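Local coordinates for protein similar to metal-dependent hydrolase (Staphylococcus aureus subsp. aureus Mu50, PDB 3ESH) that is probably a metal-dependent hydrolase of the metallo-beta-lactamase superfamily, at residues Ser182-Phe187 and Asp223-Ser229; Met204-Phe208 and Lys233-Ile237. One frame throughout, in Å; residues are numbered along the deposited sequence.

Overall arrangement
Both contacts are buried and use helix 226-242. Contact 1 takes its first turn and the loop leading into it, contact 2 a part further along. Their partners are loops that follow strands of one mixed sheet, 177-181 in contact 1 and 199-203 in contact 2. Contact 1 has an exposed edge at F187, whereas all touching residues of contact 2 are buried. Contact 1 is mainly polar and rests on direct hydrogen bonds. Contact 2 is mainly apolar, with one water-bridged polar spot. The two touch: I207 of contact 2 packs on H185 and S229 of contact 1. H185 and D206 face a common point together with H110, consistent with an empty metal site.

Contact 1 (Ser182-Phe187 and Asp223-Ser229); sequences SGGHSF and DDYPMQS
H185 and D223 form a His-carboxylate hydrogen bond between two loops of the metallo-beta-lactamase fold, one between strands 177-181 and 190-196, the other leading into helix 226-242. H185 ND1 donates to D223 OD1 at 3.0 Å. D223 OD1 lies near the imidazole plane, but the donor stands above the carboxylate, and the two planes are 87° apart. With CG anti to the backbone N (chi1 177°) and the ring turned by chi2 (77°), ND1 comes to D223. T220 OG1 also bonds D223 OD1, and S229 OG reaches D223 OD2 on its anti side at 2.6 Å. The carboxylate would restrain the ring rotation of H185, probably a metal ligand, as in this family, since it faces a common point with H110 and D206.

S229 OG and Q228 CG sit against the G184 backbone, where the positive phi suits glycine. Y225 N donates to G184 O at 2.9 Å, and D224 N to H185 O. Y225 is the N-cap of helix 226-242. F187 turns a ring edge to the Y225 face in an offset edge-to-face pair, with centroids 5.9 Å apart. A water joins F187 N to D224 OD2, while D224 OD1 has a salt bridge with R147. Q228 bends at chi2, and Q228 NE2 gives a bond to S182 O at 3.0 Å, nearly along the C=O axis.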
ATOM      1  N   SER A 182      -7.398 -15.294  -5.725  1.00 37.24           N
ATOM      2  CA  SER A 182      -6.020 -15.494  -6.155  1.00 35.49           C
ATOM      3  C   SER A 182      -5.432 -14.261  -6.812  1.00 35.44           C
ATOM      4  O   SER A 182      -4.268 -13.945  -6.609  1.00 35.54           O
ATOM      5  CB  SER A 182      -5.903 -16.666  -7.132  1.00 36.04           C
ATOM      6  OG  SER A 182      -6.262 -16.289  -8.441  1.00 31.31           O
ATOM      7  N   GLY A 183      -6.238 -13.559  -7.592  1.00 33.62           N
ATOM      8  CA  GLY A 183      -5.739 -12.391  -8.277  1.00 33.14           C
ATOM      9  C   GLY A 183      -4.884 -12.874  -9.421  1.00 32.83           C
ATOM     10  O   GLY A 183      -4.923 -14.050  -9.763  1.00 34.76           O
ATOM     11  N   GLY A 184      -4.109 -11.983 -10.024  1.00 32.85           N
ATOM     12  CA  GLY A 184      -3.248 -12.408 -11.113  1.00 33.50           C
ATOM     13  C   GLY A 184      -3.867 -12.203 -12.470  1.00 32.94           C
ATOM     14  O   GLY A 184      -3.681 -11.143 -13.073  1.00 34.94           O
ATOM     15  N   HIS A 185      -4.590 -13.201 -12.963  1.00 33.59           N
ATOM     16  CA  HIS A 185      -5.244 -13.079 -14.266  1.00 33.36           C
ATOM     17  C   HIS A 185      -6.184 -11.894 -14.223  1.00 34.66           C
ATOM     18  O   HIS A 185      -6.344 -11.144 -15.184  1.00 35.97           O
ATOM     19  CB  HIS A 185      -6.074 -14.327 -14.559  1.00 33.39           C
ATOM     20  CG  HIS A 185      -6.832 -14.257 -15.846  1.00 36.48           C
ATOM     21  ND1 HIS A 185      -6.236 -14.446 -17.073  1.00 35.56           N
ATOM     22  CD2 HIS A 185      -8.137 -13.989 -16.098  1.00 39.01           C
ATOM     23  CE1 HIS A 185      -7.139 -14.302 -18.025  1.00 37.22           C
ATOM     24  NE2 HIS A 185      -8.300 -14.024 -17.462  1.00 39.39           N
ATOM     25  N   SER A 186      -6.810 -11.743 -13.071  1.00 35.44           N
ATOM     26  CA  SER A 186      -7.769 -10.682 -12.842  1.00 36.91           C
ATOM     27  C   SER A 186      -7.498 -10.186 -11.432  1.00 35.12           C
ATOM     28  O   SER A 186      -6.987 -10.931 -10.617  1.00 35.28           O
ATOM     29  CB  SER A 186      -9.174 -11.279 -12.920  1.00 32.55           C
ATOM     30  OG  SER A 186     -10.122 -10.269 -13.035  1.00 34.00           O
ATOM     31  N   PHE A 187      -7.832  -8.942 -11.125  1.00 34.85           N
ATOM     32  CA  PHE A 187      -7.579  -8.489  -9.770  1.00 33.51           C
ATOM     33  C   PHE A 187      -8.435  -9.276  -8.808  1.00 32.63           C
ATOM     34  O   PHE A 187      -8.038  -9.514  -7.669  1.00 32.91           O
ATOM     35  CB  PHE A 187      -7.895  -7.014  -9.576  1.00 34.40           C
ATOM     36  CG  PHE A 187      -7.525  -6.514  -8.215  1.00 37.65           C
ATOM     37  CD1 PHE A 187      -6.198  -6.214  -7.912  1.00 38.92           C
ATOM     38  CD2 PHE A 187      -8.478  -6.436  -7.209  1.00 37.25           C
ATOM     39  CE1 PHE A 187      -5.828  -5.850  -6.627  1.00 38.80           C
ATOM     40  CE2 PHE A 187      -8.121  -6.073  -5.922  1.00 37.75           C
ATOM     41  CZ  PHE A 187      -6.794  -5.783  -5.624  1.00 39.31           C
ATOM     42  N   ASP A 223      -3.374 -11.708 -18.372  1.00 36.93           N
ATOM     43  CA  ASP A 223      -3.206 -11.497 -16.943  1.00 37.05           C
ATOM     44  C   ASP A 223      -2.855 -10.044 -16.669  1.00 35.57           C
ATOM     45  O   ASP A 223      -1.847  -9.545 -17.156  1.00 34.11           O
ATOM     46  CB  ASP A 223      -2.110 -12.429 -16.404  1.00 37.78           C
ATOM     47  CG  ASP A 223      -2.546 -13.887 -16.367  1.00 39.83           C
ATOM     48  OD1 ASP A 223      -3.286 -14.310 -17.271  1.00 39.78           O
ATOM     49  OD2 ASP A 223      -2.146 -14.620 -15.445  1.00 39.49           O
ATOM     50  N   ASP A 224      -3.697  -9.362 -15.897  1.00 34.70           N
ATOM     51  CA  ASP A 224      -3.449  -7.964 -15.584  1.00 32.73           C
ATOM     52  C   ASP A 224      -2.291  -7.803 -14.608  1.00 31.04           C
ATOM     53  O   ASP A 224      -1.612  -6.779 -14.611  1.00 30.41           O
ATOM     54  CB  ASP A 224      -4.718  -7.302 -15.047  1.00 33.84           C
ATOM     55  CG  ASP A 224      -5.818  -7.214 -16.099  1.00 34.95           C
ATOM     56  OD1 ASP A 224      -5.500  -7.262 -17.313  1.00 39.50           O
ATOM     57  OD2 ASP A 224      -7.010  -7.092 -15.724  1.00 37.14           O
ATOM     58  N   TYR A 225      -2.060  -8.818 -13.780  1.00 29.68           N
ATOM     59  CA  TYR A 225      -0.962  -8.787 -12.808  1.00 29.42           C
ATOM     60  C   TYR A 225      -0.169 -10.094 -12.863  1.00 31.08           C
ATOM     61  O   TYR A 225      -0.203 -10.906 -11.936  1.00 32.03           O
ATOM     62  CB  TYR A 225      -1.502  -8.549 -11.400  1.00 26.59           C
ATOM     63  CG  TYR A 225      -2.365  -7.310 -11.308  1.00 23.72           C
ATOM     64  CD1 TYR A 225      -3.731  -7.368 -11.584  1.00 26.32           C
ATOM     65  CD2 TYR A 225      -1.805  -6.068 -11.010  1.00 24.79           C
ATOM     66  CE1 TYR A 225      -4.522  -6.229 -11.570  1.00 27.27           C
ATOM     67  CE2 TYR A 225      -2.579  -4.923 -10.989  1.00 25.78           C
ATOM     68  CZ  TYR A 225      -3.950  -5.007 -11.275  1.00 29.31           C
ATOM     69  OH  TYR A 225      -4.732  -3.859 -11.270  1.00 28.60           O
ATOM     70  N   PRO A 226       0.555 -10.315 -13.974  1.00 31.59           N
ATOM     71  CA  PRO A 226       1.364 -11.527 -14.157  1.00 30.33           C
ATOM     72  C   PRO A 226       2.278 -11.886 -12.984  1.00 30.93           C
ATOM     73  O   PRO A 226       2.488 -13.064 -12.718  1.00 33.26           O
ATOM     74  CB  PRO A 226       2.139 -11.237 -15.451  1.00 30.64           C
ATOM     75  CG  PRO A 226       2.139  -9.728 -15.530  1.00 27.82           C
ATOM     76  CD  PRO A 226       0.743  -9.387 -15.100  1.00 28.00           C
HETATM   77  N   MSE A 227       2.813 -10.900 -12.271  1.00 31.00           N
HETATM   78  CA  MSE A 227       3.693 -11.223 -11.159  1.00 30.08           C
HETATM   79  C   MSE A 227       2.927 -11.960 -10.041  1.00 31.70           C
HETATM   80  O   MSE A 227       3.490 -12.815  -9.347  1.00 30.84           O
HETATM   81  CB  MSE A 227       4.355  -9.958 -10.591  1.00 27.21           C
HETATM   82  CG  MSE A 227       5.304  -9.229 -11.513  1.00 29.33           C
HETATM   83 SE   MSE A 227       6.790 -10.339 -12.164  1.00 26.47          SE
HETATM   84  CE  MSE A 227       6.071 -10.711 -13.816  1.00 28.94           C
ATOM     85  N   GLN A 228       1.650 -11.624  -9.868  1.00 29.47           N
ATOM     86  CA  GLN A 228       0.827 -12.268  -8.853  1.00 28.90           C
ATOM     87  C   GLN A 228       0.401 -13.652  -9.342  1.00 28.75           C
ATOM     88  O   GLN A 228       0.220 -14.567  -8.550  1.00 29.66           O
ATOM     89  CB  GLN A 228      -0.401 -11.394  -8.540  1.00 28.23           C
ATOM     90  CG  GLN A 228      -1.461 -12.026  -7.621  1.00 24.96           C
ATOM     91  CD  GLN A 228      -0.964 -12.249  -6.206  1.00 28.43           C
ATOM     92  OE1 GLN A 228      -0.038 -11.569  -5.734  1.00 29.17           O
ATOM     93  NE2 GLN A 228      -1.593 -13.187  -5.502  1.00 26.47           N
ATOM     94  N   SER A 229       0.241 -13.788 -10.653  1.00 28.40           N
ATOM     95  CA  SER A 229      -0.137 -15.065 -11.247  1.00 29.09           C
ATOM     96  C   SER A 229       0.975 -16.070 -10.998  1.00 30.52           C
ATOM     97  O   SER A 229       0.733 -17.187 -10.580  1.00 31.80           O
ATOM     98  CB  SER A 229      -0.346 -14.919 -12.749  1.00 28.83           C
ATOM     99  OG  SER A 229      -1.508 -14.173 -13.006  1.00 30.82           O
TER
HETATM  100  O   HOH W   1      -7.887  -6.788 -13.008  1.00 36.94           O

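Contact 2 (Met204-Phe208 and Lys233-Ile237)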
HETATM    1  N   MSE A 204      -8.093 -24.075 -11.025  1.00 36.18           N
HETATM    2  CA  MSE A 204      -7.387 -22.814 -10.869  1.00 36.85           C
HETATM    3  C   MSE A 204      -7.769 -21.739 -11.888  1.00 37.18           C
HETATM    4  O   MSE A 204      -7.033 -20.773 -12.087  1.00 38.51           O
HETATM    5  CB  MSE A 204      -5.880 -23.074 -10.862  1.00 34.55           C
HETATM    6  CG  MSE A 204      -5.441 -23.561  -9.507  1.00 32.75           C
HETATM    7 SE   MSE A 204      -3.677 -24.214  -9.483  1.00 31.62          SE
HETATM    8  CE  MSE A 204      -2.774 -22.577  -9.821  1.00 29.72           C
ATOM      9  N   GLY A 205      -8.939 -21.896 -12.512  1.00 37.98           N
ATOM     10  CA  GLY A 205      -9.381 -20.909 -13.482  1.00 37.54           C
ATOM     11  C   GLY A 205      -8.313 -20.488 -14.488  1.00 39.46           C
ATOM     12  O   GLY A 205      -7.483 -21.293 -14.890  1.00 39.38           O
ATOM     13  N   ASP A 206      -8.327 -19.216 -14.882  1.00 40.28           N
ATOM     14  CA  ASP A 206      -7.372 -18.732 -15.871  1.00 42.15           C
ATOM     15  C   ASP A 206      -5.955 -18.478 -15.362  1.00 42.68           C
ATOM     16  O   ASP A 206      -5.162 -17.811 -16.015  1.00 43.10           O
ATOM     17  CB  ASP A 206      -7.920 -17.481 -16.562  1.00 43.74           C
ATOM     18  CG  ASP A 206      -9.014 -17.805 -17.558  1.00 44.80           C
ATOM     19  OD1 ASP A 206      -9.219 -19.002 -17.848  1.00 46.42           O
ATOM     20  OD2 ASP A 206      -9.673 -16.870 -18.064  1.00 50.50           O
ATOM     21  N   ILE A 207      -5.645 -19.023 -14.195  1.00 43.39           N
ATOM     22  CA  ILE A 207      -4.321 -18.890 -13.621  1.00 44.21           C
ATOM     23  C   ILE A 207      -3.590 -20.208 -13.962  1.00 44.97           C
ATOM     24  O   ILE A 207      -2.394 -20.362 -13.723  1.00 46.50           O
ATOM     25  CB  ILE A 207      -4.411 -18.607 -12.078  1.00 44.50           C
ATOM     26  CG1 ILE A 207      -3.566 -17.390 -11.740  1.00 44.09           C
ATOM     27  CG2 ILE A 207      -3.920 -19.783 -11.265  1.00 45.04           C
ATOM     28  CD1 ILE A 207      -3.880 -16.187 -12.582  1.00 43.53           C
ATOM     29  N   PHE A 208      -4.342 -21.139 -14.550  1.00 44.07           N
ATOM     30  CA  PHE A 208      -3.848 -22.436 -15.009  1.00 43.62           C
ATOM     31  C   PHE A 208      -4.894 -22.869 -16.042  1.00 43.49           C
ATOM     32  O   PHE A 208      -5.595 -23.861 -15.857  1.00 43.93           O
ATOM     33  CB  PHE A 208      -3.791 -23.434 -13.848  1.00 43.12           C
ATOM     34  CG  PHE A 208      -3.012 -24.700 -14.160  1.00 41.04           C
ATOM     35  CD1 PHE A 208      -2.859 -25.691 -13.190  1.00 41.39           C
ATOM     36  CD2 PHE A 208      -2.429 -24.900 -15.413  1.00 40.03           C
ATOM     37  CE1 PHE A 208      -2.135 -26.862 -13.459  1.00 39.94           C
ATOM     38  CE2 PHE A 208      -1.705 -26.060 -15.689  1.00 39.99           C
ATOM     39  CZ  PHE A 208      -1.560 -27.044 -14.708  1.00 39.37           C
ATOM     40  N   LYS A 233       0.825 -19.527  -8.802  1.00 34.24           N
ATOM     41  CA  LYS A 233       1.151 -20.783  -9.466  1.00 34.70           C
ATOM     42  C   LYS A 233       2.378 -21.440  -8.836  1.00 36.36           C
ATOM     43  O   LYS A 233       2.396 -22.654  -8.638  1.00 37.06           O
ATOM     44  CB  LYS A 233       1.410 -20.545 -10.962  1.00 33.42           C
ATOM     45  CG  LYS A 233       0.168 -20.124 -11.749  1.00 33.84           C
ATOM     46  CD  LYS A 233       0.488 -19.812 -13.198  1.00 31.86           C
ATOM     47  CE  LYS A 233       0.845 -21.055 -13.969  1.00 31.47           C
ATOM     48  NZ  LYS A 233       1.187 -20.702 -15.374  1.00 33.30           N
ATOM     49  N   GLU A 234       3.398 -20.639  -8.524  1.00 37.43           N
ATOM     50  CA  GLU A 234       4.623 -21.164  -7.918  1.00 38.97           C
ATOM     51  C   GLU A 234       4.344 -21.923  -6.624  1.00 39.23           C
ATOM     52  O   GLU A 234       4.992 -22.928  -6.341  1.00 39.85           O
ATOM     53  CB  GLU A 234       5.616 -20.033  -7.633  1.00 40.40           C
ATOM     54  CG  GLU A 234       6.800 -20.469  -6.776  1.00 44.60           C
ATOM     55  CD  GLU A 234       7.740 -19.324  -6.409  1.00 48.13           C
ATOM     56  OE1 GLU A 234       7.262 -18.328  -5.833  1.00 47.89           O
ATOM     57  OE2 GLU A 234       8.954 -19.424  -6.690  1.00 49.05           O
ATOM     58  N   ARG A 235       3.362 -21.467  -5.854  1.00 39.10           N
ATOM     59  CA  ARG A 235       3.067 -22.121  -4.595  1.00 39.84           C
ATOM     60  C   ARG A 235       1.928 -23.138  -4.617  1.00 39.60           C
ATOM     61  O   ARG A 235       2.039 -24.201  -4.011  1.00 38.87           O
ATOM     62  CB  ARG A 235       2.814 -21.073  -3.505  1.00 40.87           C
ATOM     63  CG  ARG A 235       1.401 -21.073  -2.970  1.00 44.06           C
ATOM     64  CD  ARG A 235       1.251 -20.220  -1.729  1.00 46.27           C
ATOM     65  NE  ARG A 235      -0.118 -20.302  -1.240  1.00 49.79           N
ATOM     66  CZ  ARG A 235      -1.163 -19.736  -1.834  1.00 51.45           C
ATOM     67  NH1 ARG A 235      -0.992 -19.027  -2.946  1.00 51.36           N
ATOM     68  NH2 ARG A 235      -2.381 -19.902  -1.332  1.00 52.45           N
HETATM   69  N   MSE A 236       0.839 -22.825  -5.309  1.00 38.66           N
HETATM   70  CA  MSE A 236      -0.311 -23.730  -5.374  1.00 38.35           C
HETATM   71  C   MSE A 236      -0.039 -25.066  -6.054  1.00 39.95           C
HETATM   72  O   MSE A 236      -0.235 -26.121  -5.449  1.00 40.65           O
HETATM   73  CB  MSE A 236      -1.486 -23.060  -6.086  1.00 36.66           C
HETATM   74  CG  MSE A 236      -1.940 -21.808  -5.410  1.00 37.00           C
HETATM   75 SE   MSE A 236      -3.470 -21.117  -6.366  1.00 33.60          SE
HETATM   76  CE  MSE A 236      -4.369 -20.489  -4.823  1.00 38.54           C
ATOM     77  N   ILE A 237       0.403 -25.027  -7.312  1.00 38.07           N
ATOM     78  CA  ILE A 237       0.657 -26.245  -8.076  1.00 37.92           C
ATOM     79  C   ILE A 237       1.500 -27.306  -7.360  1.00 37.70           C
ATOM     80  O   ILE A 237       1.103 -28.469  -7.292  1.00 37.11           O
ATOM     81  CB  ILE A 237       1.249 -25.890  -9.462  1.00 36.76           C
ATOM     82  CG1 ILE A 237       0.204 -25.094 -10.248  1.00 37.45           C
ATOM     83  CG2 ILE A 237       1.626 -27.142 -10.229  1.00 34.06           C
ATOM     84  CD1 ILE A 237       0.656 -24.605 -11.616  1.00 37.29           C
TER
HETATM   85  O   HOH W   2      -0.876 -19.518 -16.376  1.00 40.06           O
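K233 NZ is gripped by several oxygens, and its chain runs past I207 on the way. The carbonyl oxygens of H213 and N215 each take a hydrogen bond from K233 NZ. A water accepts a third bond from K233 NZ at 2.6 Å. The same water donates to I207 O at 3.2 Å, so it bridges the amine and the loop carbonyl. There is no direct hydrogen bond across this contact. K233 bends at chi3 (70°), and its aliphatic part passes alongside I207 O. I207 CG2 touches K233 CG at 4.1 Å, and the two side chains meet at a slant. Two backbone carbonyls and one water thus serve the buried amine.

The rest is apolar. M204, a selenomethionine, points at the helix and bends at chi3 (67°). M204 CE lies 3.8 Å from M236 SE and 3.9 Å from I237 CG1. M204 and M236, also a selenomethionine, run antiparallel alongside one another. I237 instead lies roughly perpendicular to M204. I237 is extended (chi2 177°), which carries its CD1 methyl over one face of the F208 ring. This CH-pi contact has I237 CD1 4.3 Å from the centroid of the F208 ring and offset toward the rim.

Within the chain, the loop after strand 199-203 is packed against the middle of helix 226-242. F240 of that helix also meets M204, and F208 lies against F247 of strand 246-248, the parallel neighbour of strand 199-203.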